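Local coordinates for protein integral membrane indolylacetylinositol arabinosyltransferase EmbB (Mycolicibacterium smegmatis MC2 155, PDB 7BVC) that probably polymerises arabinose into the arabinan of cell-wall arabinogalactan, as a membrane-embedded glycosyltransferase of the emb family, at residues Leu617-Leu622 and Ala656-Leu661; Pro517-Ala522 and Gly631-Ser636; Asn610-Leu615 and Arg681-Leu686; Phe624-Thr629 and Gly696-Val701. All blocks are in the same frame, centred on the assembly; numbering follows the deposited sequence.

Contact 1 of 4, residues Leu617-Leu622 and Ala656-Leu661; sequences LVLFVL and AIFFAL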
loop_
_atom_site.group_PDB
_atom_site.type_symbol
_atom_site.label_atom_id
_atom_site.label_comp_id
_atom_site.label_asym_id
_atom_site.label_seq_id
_atom_site.Cartn_x
_atom_site.Cartn_y
_atom_site.Cartn_z
ATOM N N LEU B 617 12.487 -24.301 10.269
ATOM C CA LEU B 617 11.781 -23.588 9.206
ATOM C C LEU B 617 10.269 -23.732 9.347
ATOM O O LEU B 617 9.517 -22.778 9.107
ATOM C CB LEU B 617 12.244 -24.097 7.842
ATOM C CG LEU B 617 11.489 -23.581 6.617
ATOM C CD1 LEU B 617 11.555 -22.067 6.547
ATOM C CD2 LEU B 617 12.046 -24.199 5.348
ATOM N N VAL B 618 9.804 -24.923 9.733
ATOM C CA VAL B 618 8.369 -25.141 9.916
ATOM C C VAL B 618 7.839 -24.260 11.044
ATOM O O VAL B 618 6.793 -23.610 10.915
ATOM C CB VAL B 618 8.082 -26.629 10.179
ATOM C CG1 VAL B 618 6.681 -26.811 10.724
ATOM C CG2 VAL B 618 8.271 -27.435 8.910
ATOM N N LEU B 619 8.552 -24.230 12.170
ATOM C CA LEU B 619 8.125 -23.370 13.271
ATOM C C LEU B 619 8.168 -21.897 12.879
ATOM O O LEU B 619 7.320 -21.110 13.314
ATOM C CB LEU B 619 8.987 -23.627 14.506
ATOM C CG LEU B 619 8.735 -24.963 15.204
ATOM C CD1 LEU B 619 9.923 -25.364 16.055
ATOM C CD2 LEU B 619 7.475 -24.895 16.047
ATOM N N PHE B 620 9.128 -21.515 12.033
ATOM C CA PHE B 620 9.210 -20.131 11.576
ATOM C C PHE B 620 8.006 -19.755 10.723
ATOM O O PHE B 620 7.423 -18.676 10.895
ATOM C CB PHE B 620 10.508 -19.920 10.798
ATOM C CG PHE B 620 10.736 -18.501 10.370
ATOM C CD1 PHE B 620 10.985 -17.512 11.302
ATOM C CD2 PHE B 620 10.704 -18.158 9.029
ATOM C CE1 PHE B 620 11.197 -16.207 10.907
ATOM C CE2 PHE B 620 10.915 -16.855 8.631
ATOM C CZ PHE B 620 11.162 -15.879 9.568
ATOM N N VAL B 621 7.611 -20.630 9.795
ATOM C CA VAL B 621 6.458 -20.290 8.962
ATOM C C VAL B 621 5.177 -20.314 9.787
ATOM O O VAL B 621 4.248 -19.542 9.519
ATOM C CB VAL B 621 6.358 -21.204 7.725
ATOM C CG1 VAL B 621 7.617 -21.093 6.881
ATOM C CG2 VAL B 621 6.086 -22.637 8.114
ATOM N N LEU B 622 5.103 -21.165 10.814
ATOM C CA LEU B 622 3.959 -21.113 11.723
ATOM C C LEU B 622 3.890 -19.768 12.438
ATOM O O LEU B 622 2.820 -19.148 12.529
ATOM C CB LEU B 622 4.041 -22.256 12.734
ATOM C CG LEU B 622 3.179 -23.485 12.458
ATOM C CD1 LEU B 622 3.358 -24.504 13.565
ATOM C CD2 LEU B 622 1.721 -23.091 12.326
ATOM N N ALA B 656 5.097 -14.974 18.948
ATOM C CA ALA B 656 6.351 -14.856 19.684
ATOM C C ALA B 656 6.780 -16.197 20.263
ATOM O O ALA B 656 7.976 -16.509 20.299
ATOM C CB ALA B 656 6.214 -13.812 20.790
ATOM N N ILE B 657 5.822 -17.008 20.712
ATOM C CA ILE B 657 6.153 -18.325 21.248
ATOM C C ILE B 657 6.735 -19.217 20.158
ATOM O O ILE B 657 7.747 -19.899 20.364
ATOM C CB ILE B 657 4.910 -18.958 21.895
ATOM C CG1 ILE B 657 4.375 -18.054 23.006
ATOM C CG2 ILE B 657 5.239 -20.334 22.440
ATOM C CD1 ILE B 657 3.172 -18.617 23.723
ATOM N N PHE B 658 6.110 -19.221 18.979
ATOM C CA PHE B 658 6.636 -20.011 17.873
ATOM C C PHE B 658 7.982 -19.484 17.399
ATOM O O PHE B 658 8.848 -20.271 17.009
ATOM C CB PHE B 658 5.636 -20.031 16.718
ATOM C CG PHE B 658 4.441 -20.898 16.968
ATOM C CD1 PHE B 658 4.591 -22.212 17.373
ATOM C CD2 PHE B 658 3.162 -20.399 16.798
ATOM C CE1 PHE B 658 3.492 -23.009 17.602
ATOM C CE2 PHE B 658 2.059 -21.192 17.025
ATOM C CZ PHE B 658 2.224 -22.499 17.428
ATOM N N PHE B 659 8.185 -18.165 17.444
ATOM C CA PHE B 659 9.483 -17.609 17.073
ATOM C C PHE B 659 10.566 -18.028 18.060
ATOM O O PHE B 659 11.694 -18.338 17.658
ATOM C CB PHE B 659 9.393 -16.086 16.991
ATOM C CG PHE B 659 10.602 -15.441 16.382
ATOM C CD1 PHE B 659 10.849 -15.546 15.026
ATOM C CD2 PHE B 659 11.491 -14.729 17.166
ATOM C CE1 PHE B 659 11.960 -14.953 14.462
ATOM C CE2 PHE B 659 12.603 -14.135 16.607
ATOM C CZ PHE B 659 12.837 -14.247 15.254
ATOM N N ALA B 660 10.243 -18.050 19.354
ATOM C CA ALA B 660 11.207 -18.514 20.346
ATOM C C ALA B 660 11.531 -19.989 20.151
ATOM O O ALA B 660 12.696 -20.397 20.247
ATOM C CB ALA B 660 10.674 -18.261 21.754
ATOM N N LEU B 661 10.512 -20.808 19.875
ATOM C CA LEU B 661 10.758 -22.222 19.614
ATOM C C LEU B 661 11.619 -22.415 18.370
ATOM O O LEU B 661 12.504 -23.277 18.343
ATOM C CB LEU B 661 9.433 -22.969 19.469
ATOM C CG LEU B 661 8.547 -23.043 20.712
ATOM C CD1 LEU B 661 7.180 -23.593 20.357
ATOM C CD2 LEU B 661 9.202 -23.891 21.786
#
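F658 and F659 face L619, L622 and F620 across an antiparallel pair of helices, 608-625 and 654-675, in the GT-C family region of the membrane domain. The axes of the two short segments run at 163° and close to 8.1 Å, near enough for side chains to meet the opposite backbone. F658 comes first and buries about as much surface as F659 and L661 together. Its CB rests 3.9 Å from L619 O, and its ring, swung beside the backbone N with CG anti to the carbonyl carbon (chi1 -74°), lies along the flank of the groove that faces helix 690-712, where it crosses L619 at about a right angle. L622 lies over one face of that ring, its CD1 offset toward the rim and 4.3 Å from F658 CE1, while L619 CD2 approaches it obliquely. Beyond L622 and F658, M698 and F697 of helix 690-712 continue the packing.

F659 turns to a different flank. With CG anti to the backbone N (chi1 -170°), its ring lies alongside that of F620, both side chains pointing the same way and meeting at their edges, F620 CE1 lying 3.8 Å from F659 CE1, each in the plane of the other ring. A bound cardiolipin touches both phenylalanines, which belong to its pocket, so this flank of the helix pair forms part of a lipid site. F659 also stacks on an aromatic side chain of a neighbouring protein chain. L661, itself exposed, is last: the delta methyl CD1 of L619 reaches across to L661, 4.2 Å from its CB and 4.0 Å from its O.

Contact 2 of 4, residues Pro517-Ala522 and Gly631-Ser636; sequences PTTDGA and GWWYVS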
loop_
_atom_site.group_PDB
_atom_site.type_symbol
_atom_site.label_atom_id
_atom_site.label_comp_id
_atom_site.label_asym_id
_atom_site.label_seq_id
_atom_site.Cartn_x
_atom_site.Cartn_y
_atom_site.Cartn_z
ATOM N N PRO B 517 -1.635 -6.852 8.457
ATOM C CA PRO B 517 -2.541 -7.395 9.490
ATOM C C PRO B 517 -3.968 -6.876 9.338
ATOM O O PRO B 517 -4.486 -6.099 10.149
ATOM C CB PRO B 517 -1.876 -6.923 10.784
ATOM C CG PRO B 517 -1.257 -5.618 10.412
ATOM C CD PRO B 517 -0.851 -5.711 8.959
ATOM N N THR B 518 -4.629 -7.314 8.266
ATOM C CA THR B 518 -5.988 -6.878 7.971
ATOM C C THR B 518 -6.905 -8.077 7.771
ATOM O O THR B 518 -6.508 -9.218 8.030
ATOM C CB THR B 518 -6.010 -5.985 6.728
ATOM O OG1 THR B 518 -5.413 -6.678 5.626
ATOM C CG2 THR B 518 -5.244 -4.693 6.982
ATOM N N THR B 519 -8.136 -7.830 7.320
ATOM C CA THR B 519 -9.074 -8.920 7.081
ATOM C C THR B 519 -8.769 -9.659 5.784
ATOM O O THR B 519 -9.019 -10.866 5.690
ATOM C CB THR B 519 -10.506 -8.378 7.059
ATOM O OG1 THR B 519 -10.779 -7.703 8.293
ATOM C CG2 THR B 519 -11.510 -9.506 6.886
ATOM N N ASP B 520 -8.216 -8.964 4.789
ATOM C CA ASP B 520 -7.889 -9.616 3.524
ATOM C C ASP B 520 -6.801 -10.665 3.719
ATOM O O ASP B 520 -6.969 -11.826 3.325
ATOM C CB ASP B 520 -7.466 -8.573 2.491
ATOM C CG ASP B 520 -7.474 -9.119 1.079
ATOM O OD1 ASP B 520 -6.864 -8.488 0.191
ATOM O OD2 ASP B 520 -8.093 -10.180 0.857
ATOM N N GLY B 521 -5.679 -10.277 4.317
ATOM C CA GLY B 521 -4.669 -11.240 4.711
ATOM C C GLY B 521 -4.729 -11.532 6.195
ATOM O O GLY B 521 -4.240 -10.746 7.010
ATOM N N ALA B 522 -5.314 -12.668 6.558
ATOM C CA ALA B 522 -5.560 -13.031 7.943
ATOM C C ALA B 522 -4.803 -14.309 8.285
ATOM O O ALA B 522 -3.981 -14.798 7.504
ATOM C CB ALA B 522 -7.062 -13.177 8.185
ATOM N N GLY B 631 -10.062 -12.444 11.480
ATOM C CA GLY B 631 -11.312 -11.905 10.973
ATOM C C GLY B 631 -11.715 -12.522 9.645
ATOM O O GLY B 631 -10.867 -12.838 8.811
ATOM N N TRP B 632 -13.020 -12.691 9.467
ATOM C CA TRP B 632 -13.621 -13.115 8.211
ATOM C C TRP B 632 -14.344 -11.924 7.586
ATOM O O TRP B 632 -14.315 -10.809 8.112
ATOM C CB TRP B 632 -14.541 -14.312 8.441
ATOM C CG TRP B 632 -13.869 -15.413 9.209
ATOM C CD1 TRP B 632 -13.789 -15.536 10.565
ATOM C CD2 TRP B 632 -13.169 -16.539 8.666
ATOM N NE1 TRP B 632 -13.091 -16.669 10.899
ATOM C CE2 TRP B 632 -12.699 -17.302 9.751
ATOM C CE3 TRP B 632 -12.898 -16.977 7.366
ATOM C CZ2 TRP B 632 -11.974 -18.478 9.576
ATOM C CZ3 TRP B 632 -12.178 -18.143 7.196
ATOM C CH2 TRP B 632 -11.725 -18.881 8.294
ATOM N N TRP B 633 -15.004 -12.155 6.450
ATOM C CA TRP B 633 -15.244 -11.039 5.534
ATOM C C TRP B 633 -16.437 -10.166 5.922
ATOM O O TRP B 633 -16.265 -9.007 6.313
ATOM C CB TRP B 633 -15.406 -11.570 4.109
ATOM C CG TRP B 633 -14.136 -11.500 3.326
ATOM C CD1 TRP B 633 -13.422 -12.548 2.824
ATOM C CD2 TRP B 633 -13.414 -10.317 2.972
ATOM N NE1 TRP B 633 -12.305 -12.090 2.171
ATOM C CE2 TRP B 633 -12.278 -10.722 2.248
ATOM C CE3 TRP B 633 -13.621 -8.952 3.192
ATOM C CZ2 TRP B 633 -11.352 -9.814 1.744
ATOM C CZ3 TRP B 633 -12.702 -8.053 2.691
ATOM C CH2 TRP B 633 -11.581 -8.487 1.975
ATOM N N TYR B 634 -17.658 -10.692 5.827
ATOM C CA TYR B 634 -18.830 -9.844 6.031
ATOM C C TYR B 634 -19.686 -10.286 7.208
ATOM O O TYR B 634 -19.866 -9.515 8.155
ATOM C CB TYR B 634 -19.666 -9.791 4.743
ATOM C CG TYR B 634 -21.012 -9.128 4.915
ATOM C CD1 TYR B 634 -21.128 -7.912 5.574
ATOM C CD2 TYR B 634 -22.167 -9.721 4.426
ATOM C CE1 TYR B 634 -22.354 -7.306 5.742
ATOM C CE2 TYR B 634 -23.398 -9.120 4.588
ATOM C CZ TYR B 634 -23.484 -7.912 5.248
ATOM O OH TYR B 634 -24.706 -7.306 5.419
ATOM N N VAL B 635 -20.207 -11.510 7.189
ATOM C CA VAL B 635 -21.044 -12.012 8.272
ATOM C C VAL B 635 -20.494 -13.282 8.891
ATOM O O VAL B 635 -20.996 -13.709 9.941
ATOM C CB VAL B 635 -22.499 -12.239 7.811
ATOM C CG1 VAL B 635 -23.221 -10.914 7.671
ATOM C CG2 VAL B 635 -22.525 -12.999 6.501
ATOM N N SER B 636 -19.494 -13.908 8.274
ATOM C CA SER B 636 -18.754 -14.969 8.937
ATOM C C SER B 636 -17.937 -14.432 10.102
ATOM O O SER B 636 -17.453 -15.218 10.923
ATOM C CB SER B 636 -17.846 -15.671 7.934
ATOM O OG SER B 636 -18.606 -16.257 6.894
#
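T519 pushes its methyl group into the bend of chain formed by G631, W632 and W633. CG2 lies 3.3 Å from W632 O and 3.9 Å from G631 O, and it also sits over one face of the W633 indole, offset toward the rim. The torsion explains the reach: CG2 is anti to the backbone N, while OG1 lies beside that nitrogen (chi1 -57°). G631 brings its backbone in close here, its CA 5.4 Å from T519 CA, and A522 CB packs against its carbonyl oxygen.

At the edge of the same indole stands D520. Its OD2 is 3.4 Å from W633 CZ2, with the carboxylate and ring planes 51° apart, so acid and ring meet at a slant. That oxygen has a stronger partner in R525, which makes a salt bridge to OD2 and anchors the carboxylate beside the tryptophan. Further out, G521 O accepts a hydrogen bond from S628 OG, while W632 packs against S705 and M706 of helix 690-712.

Loop-on-loop packing of this kind joins the chain leading into helix 527-545 to the chain leaving helix 608-625, with the W633 side chain about 6 Å from bound ethambutol, at the border of the inhibitor's pocket.

Contact 3 of 4, residues Asn610-Leu615 and Arg681-Leu686; sequences NRMAFL and RVVDRL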
loop_
_atom_site.group_PDB
_atom_site.type_symbol
_atom_site.label_atom_id
_atom_site.label_comp_id
_atom_site.label_asym_id
_atom_site.label_seq_id
_atom_site.Cartn_x
_atom_site.Cartn_y
_atom_site.Cartn_z
ATOM N N ASN B 610 20.072 -31.503 9.468
ATOM C CA ASN B 610 19.200 -31.087 8.373
ATOM C C ASN B 610 17.734 -31.174 8.779
ATOM O O ASN B 610 16.942 -30.265 8.491
ATOM C CB ASN B 610 19.475 -31.944 7.140
ATOM C CG ASN B 610 20.874 -31.750 6.596
ATOM O OD1 ASN B 610 21.362 -30.627 6.493
ATOM N ND2 ASN B 610 21.531 -32.847 6.244
ATOM N N ARG B 611 17.358 -32.250 9.469
ATOM C CA ARG B 611 15.983 -32.386 9.931
ATOM C C ARG B 611 15.657 -31.355 11.004
ATOM O O ARG B 611 14.537 -30.832 11.052
ATOM C CB ARG B 611 15.753 -33.808 10.438
ATOM C CG ARG B 611 15.694 -34.832 9.315
ATOM C CD ARG B 611 15.297 -36.208 9.807
ATOM N NE ARG B 611 16.454 -37.025 10.155
ATOM C CZ ARG B 611 16.659 -37.552 11.356
ATOM N NH1 ARG B 611 15.783 -37.344 12.326
ATOM N NH2 ARG B 611 17.737 -38.284 11.585
ATOM N N MET B 612 16.630 -31.027 11.857
ATOM C CA MET B 612 16.413 -29.973 12.842
ATOM C C MET B 612 16.229 -28.618 12.170
ATOM O O MET B 612 15.391 -27.814 12.597
ATOM C CB MET B 612 17.574 -29.934 13.832
ATOM C CG MET B 612 17.187 -29.433 15.205
ATOM S SD MET B 612 16.111 -30.582 16.075
ATOM C CE MET B 612 15.180 -29.451 17.097
ATOM N N ALA B 613 16.997 -28.346 11.113
ATOM C CA ALA B 613 16.832 -27.091 10.385
ATOM C C ALA B 613 15.470 -27.022 9.707
ATOM O O ALA B 613 14.840 -25.957 9.664
ATOM C CB ALA B 613 17.954 -26.928 9.360
ATOM N N PHE B 614 14.989 -28.149 9.176
ATOM C CA PHE B 614 13.659 -28.143 8.576
ATOM C C PHE B 614 12.577 -27.925 9.628
ATOM O O PHE B 614 11.591 -27.222 9.376
ATOM C CB PHE B 614 13.407 -29.440 7.810
ATOM C CG PHE B 614 12.186 -29.386 6.942
ATOM C CD1 PHE B 614 12.180 -28.630 5.785
ATOM C CD2 PHE B 614 11.038 -30.074 7.289
ATOM C CE1 PHE B 614 11.059 -28.568 4.988
ATOM C CE2 PHE B 614 9.915 -30.016 6.493
ATOM C CZ PHE B 614 9.926 -29.263 5.341
ATOM N N LEU B 615 12.734 -28.527 10.809
ATOM C CA LEU B 615 11.802 -28.261 11.901
ATOM C C LEU B 615 11.803 -26.784 12.278
ATOM O O LEU B 615 10.744 -26.194 12.534
ATOM C CB LEU B 615 12.157 -29.126 13.109
ATOM C CG LEU B 615 11.250 -29.001 14.331
ATOM C CD1 LEU B 615 9.828 -29.379 13.971
ATOM C CD2 LEU B 615 11.767 -29.868 15.464
ATOM N N ARG B 681 18.970 -38.906 19.050
ATOM C CA ARG B 681 17.844 -39.811 19.253
ATOM C C ARG B 681 16.521 -39.111 19.505
ATOM O O ARG B 681 15.482 -39.624 19.087
ATOM C CB ARG B 681 18.128 -40.761 20.424
ATOM C CG ARG B 681 17.164 -41.932 20.507
ATOM C CD ARG B 681 17.802 -43.129 21.187
ATOM N NE ARG B 681 17.202 -44.386 20.749
ATOM C CZ ARG B 681 17.516 -45.010 19.619
ATOM N NH1 ARG B 681 16.917 -46.150 19.300
ATOM N NH2 ARG B 681 18.428 -44.495 18.805
ATOM N N VAL B 682 16.524 -37.958 20.173
ATOM C CA VAL B 682 15.282 -37.215 20.351
ATOM C C VAL B 682 14.891 -36.469 19.083
ATOM O O VAL B 682 13.707 -36.158 18.893
ATOM C CB VAL B 682 15.390 -36.246 21.537
ATOM C CG1 VAL B 682 15.792 -36.999 22.790
ATOM C CG2 VAL B 682 16.398 -35.161 21.238
ATOM N N VAL B 683 15.852 -36.178 18.204
ATOM C CA VAL B 683 15.513 -35.606 16.908
ATOM C C VAL B 683 14.710 -36.602 16.086
ATOM O O VAL B 683 13.808 -36.215 15.334
ATOM C CB VAL B 683 16.787 -35.155 16.171
ATOM C CG1 VAL B 683 16.433 -34.474 14.865
ATOM C CG2 VAL B 683 17.596 -34.221 17.048
ATOM N N ASP B 684 15.012 -37.899 16.219
ATOM C CA ASP B 684 14.223 -38.917 15.535
ATOM C C ASP B 684 12.770 -38.892 15.984
ATOM O O ASP B 684 11.870 -39.202 15.196
ATOM C CB ASP B 684 14.824 -40.301 15.774
ATOM C CG ASP B 684 16.175 -40.470 15.115
ATOM O OD1 ASP B 684 16.425 -39.806 14.088
ATOM O OD2 ASP B 684 16.985 -41.273 15.620
ATOM N N ARG B 685 12.520 -38.533 17.244
ATOM C CA ARG B 685 11.152 -38.419 17.733
ATOM C C ARG B 685 10.503 -37.118 17.279
ATOM O O ARG B 685 9.324 -37.107 16.910
ATOM C CB ARG B 685 11.131 -38.513 19.259
ATOM C CG ARG B 685 11.526 -39.872 19.808
ATOM C CD ARG B 685 11.613 -39.844 21.325
ATOM N NE ARG B 685 12.211 -41.062 21.864
ATOM C CZ ARG B 685 12.726 -41.164 23.084
ATOM N NH1 ARG B 685 12.719 -40.118 23.900
ATOM N NH2 ARG B 685 13.252 -42.311 23.490
ATOM N N LEU B 686 11.255 -36.015 17.298
ATOM C CA LEU B 686 10.659 -34.715 17.011
ATOM C C LEU B 686 10.425 -34.494 15.522
ATOM O O LEU B 686 9.529 -33.730 15.151
ATOM C CB LEU B 686 11.537 -33.597 17.569
ATOM C CG LEU B 686 11.714 -33.545 19.085
ATOM C CD1 LEU B 686 12.785 -32.537 19.455
ATOM C CD2 LEU B 686 10.400 -33.199 19.761
#
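V683 and R611 bury the most surface here, followed by M612. They join the start of helix 608-625 to the short helix 682-686, whose segment axes pass 10.2 Å apart at 40°, a gap bridged by long side chains. V683 points across and sets its two methyls against M612: SD lies 4.0 Å from CG2 and 4.1 Å from CG1. The methionine reaches there by a bend at chi2 (68°), and it also packs on A665, W668 and A669 of helix 654-675.

R611 extends past the valine, NH1 coming 3.9 Å from V683 CG1, and its chain bends at chi3 to present the guanidinium to D684. One carboxylate oxygen takes both terminal nitrogens: NH1 donates to the anti lone pair of D684 OD1 at 3.1 Å, and the NH2 bond to OD1 is weak. The two planes are nearly parallel, yet OD1 is tilted from the guanidinium plane and the NH1 bond is bent, at 137°. The strongest polar partner of R611 lies just beyond the segment: NH1 is also hydrogen-bonded to T687 OG1, and NE is held by L605 O. L686, covered about as much as M612, meets L615, CB to CD2 at 4.3 Å.

Three anchors therefore fix the guanidinium: L605, T687 and D684. Because R611 is buried, this pairing would be expected to offset its positive charge and to favour the ionised form of the aspartate.

Contact 4 of 4, residues Phe624-Thr629 and Gly696-Val701; sequences FCFAST and GFMVVV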
loop_
_atom_site.group_PDB
_atom_site.type_symbol
_atom_site.label_atom_id
_atom_site.label_comp_id
_atom_site.label_asym_id
_atom_site.label_seq_id
_atom_site.Cartn_x
_atom_site.Cartn_y
_atom_site.Cartn_z
ATOM N N PHE B 624 5.056 -17.000 11.388
ATOM C CA PHE B 624 4.620 -16.009 10.410
ATOM C C PHE B 624 3.111 -16.070 10.203
ATOM O O PHE B 624 2.458 -15.033 10.044
ATOM C CB PHE B 624 5.340 -16.206 9.079
ATOM C CG PHE B 624 4.700 -15.473 7.937
ATOM C CD1 PHE B 624 4.871 -14.108 7.793
ATOM C CD2 PHE B 624 3.920 -16.145 7.012
ATOM C CE1 PHE B 624 4.277 -13.428 6.748
ATOM C CE2 PHE B 624 3.324 -15.468 5.966
ATOM C CZ PHE B 624 3.504 -14.110 5.835
ATOM N N CYS B 625 2.544 -17.279 10.183
ATOM C CA CYS B 625 1.105 -17.424 9.986
ATOM C C CYS B 625 0.323 -16.774 11.119
ATOM O O CYS B 625 -0.633 -16.029 10.879
ATOM C CB CYS B 625 0.733 -18.902 9.873
ATOM S SG CYS B 625 1.367 -19.724 8.408
ATOM N N PHE B 626 0.713 -17.047 12.362
ATOM C CA PHE B 626 -0.072 -16.625 13.518
ATOM C C PHE B 626 0.129 -15.158 13.896
ATOM O O PHE B 626 -0.226 -14.774 15.017
ATOM C CB PHE B 626 0.239 -17.517 14.720
ATOM C CG PHE B 626 -0.751 -18.621 14.916
ATOM C CD1 PHE B 626 -1.911 -18.404 15.633
ATOM C CD2 PHE B 626 -0.528 -19.875 14.377
ATOM C CE1 PHE B 626 -2.829 -19.414 15.816
ATOM C CE2 PHE B 626 -1.445 -20.891 14.554
ATOM C CZ PHE B 626 -2.596 -20.659 15.276
ATOM N N ALA B 627 0.675 -14.329 13.010
ATOM C CA ALA B 627 0.979 -12.933 13.318
ATOM C C ALA B 627 -0.028 -11.969 12.704
ATOM O O ALA B 627 0.347 -10.893 12.233
ATOM C CB ALA B 627 2.392 -12.589 12.864
ATOM N N SER B 628 -1.310 -12.323 12.692
ATOM C CA SER B 628 -2.337 -11.460 12.124
ATOM C C SER B 628 -3.641 -11.683 12.878
ATOM O O SER B 628 -3.702 -12.446 13.845
ATOM C CB SER B 628 -2.508 -11.725 10.628
ATOM O OG SER B 628 -3.355 -10.756 10.040
ATOM N N THR B 629 -4.693 -11.005 12.426
ATOM C CA THR B 629 -5.996 -11.111 13.059
ATOM C C THR B 629 -6.718 -12.377 12.599
ATOM O O THR B 629 -6.263 -13.101 11.711
ATOM C CB THR B 629 -6.847 -9.881 12.751
ATOM O OG1 THR B 629 -7.296 -9.936 11.393
ATOM C CG2 THR B 629 -6.041 -8.613 12.957
ATOM N N GLY B 696 -2.612 -29.860 10.503
ATOM C CA GLY B 696 -3.746 -30.173 11.351
ATOM C C GLY B 696 -3.995 -29.118 12.404
ATOM O O GLY B 696 -5.145 -28.866 12.774
ATOM N N PHE B 697 -2.930 -28.479 12.897
ATOM C CA PHE B 697 -3.100 -27.373 13.830
ATOM C C PHE B 697 -3.953 -26.266 13.221
ATOM O O PHE B 697 -4.930 -25.810 13.829
ATOM C CB PHE B 697 -1.735 -26.833 14.253
ATOM C CG PHE B 697 -1.788 -25.916 15.437
ATOM C CD1 PHE B 697 -2.312 -26.349 16.640
ATOM C CD2 PHE B 697 -1.313 -24.621 15.347
ATOM C CE1 PHE B 697 -2.363 -25.507 17.732
ATOM C CE2 PHE B 697 -1.361 -23.775 16.437
ATOM C CZ PHE B 697 -1.887 -24.219 17.630
ATOM N N MET B 698 -3.609 -25.832 12.007
ATOM C CA MET B 698 -4.353 -24.753 11.366
ATOM C C MET B 698 -5.774 -25.182 11.022
ATOM O O MET B 698 -6.714 -24.384 11.134
ATOM C CB MET B 698 -3.617 -24.284 10.113
ATOM C CG MET B 698 -2.163 -23.918 10.348
ATOM S SD MET B 698 -1.963 -22.603 11.564
ATOM C CE MET B 698 -2.858 -21.271 10.774
ATOM N N VAL B 699 -5.956 -26.436 10.600
ATOM C CA VAL B 699 -7.302 -26.904 10.280
ATOM C C VAL B 699 -8.181 -26.907 11.526
ATOM O O VAL B 699 -9.339 -26.465 11.489
ATOM C CB VAL B 699 -7.245 -28.290 9.618
ATOM C CG1 VAL B 699 -8.645 -28.834 9.409
ATOM C CG2 VAL B 699 -6.512 -28.209 8.294
ATOM N N VAL B 700 -7.650 -27.397 12.649
ATOM C CA VAL B 700 -8.407 -27.394 13.897
ATOM C C VAL B 700 -8.702 -25.968 14.338
ATOM O O VAL B 700 -9.792 -25.669 14.841
ATOM C CB VAL B 700 -7.648 -28.181 14.981
ATOM C CG1 VAL B 700 -8.207 -27.879 16.359
ATOM C CG2 VAL B 700 -7.712 -29.671 14.694
ATOM N N VAL B 701 -7.740 -25.061 14.150
ATOM C CA VAL B 701 -7.957 -23.665 14.515
ATOM C C VAL B 701 -9.117 -23.078 13.722
ATOM O O VAL B 701 -10.001 -22.421 14.283
ATOM C CB VAL B 701 -6.664 -22.852 14.318
ATOM C CG1 VAL B 701 -6.976 -21.374 14.188
ATOM C CG2 VAL B 701 -5.714 -23.092 15.477
#
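The bump is the ring of F626, the first residue to leave helical geometry after helix 608-625, and the hollow is the surface of helix 690-712 between F697, M698 and V701. F626 reaches in with the CE2-CZ end of its ring. CE2 is 3.4 Å from F697 CE2, and the two phenylalanines meet rim to rim, centroids 5.6 Å apart and planes at 41°, neither lying over the other's face.

Beside them M698 curls round: bent at both chi2 and chi3 (-59° and -61°), it brings its sulfur 3.5 Å from F626 CE2. This is an oblique Met-aromatic contact, SD being 4.6 Å from the ring centroid. V701 takes the rim near CZ, its CG2 methyl in the ring plane and 4.0 Å from F626 CZ. The M698 methyl CE also reaches C625 CB, at 4.4 Å, so the methionine fills the corner between the last helical turn and the ring.

Helix 527-545 packs against this pair of segments: V530 touches C625 and V527 touches M698. Helix 654-675 lies on another flank, where F658 meets F697, so the exit of helix 608-625 is wedged among three transmembrane helices.

Overall arrangement
Contacts 1, 3 and 4 all use helix 608-625, one after another along its length: contact 3 near its start, contact 1 in the middle with centres 15 Å away, and contact 4 at its end, 12 Å from contact 1. Contacts 1 and 4 touch directly, L622 CD2 lying 3.8 Å from M698 SD and F658 CE2 lying 3.9 Å from F626 CD2. Contact 2 then takes up the chain beyond the helix, its centre 14 Å from that of contact 4, with A522 CB packing 3.6 Å from T629 O. The series thus runs from cardiolipin, touched by N610, F620 and F659, to the vicinity of ethambutol, whose pocket residues, N304 and R389 among them, lie outside these segments.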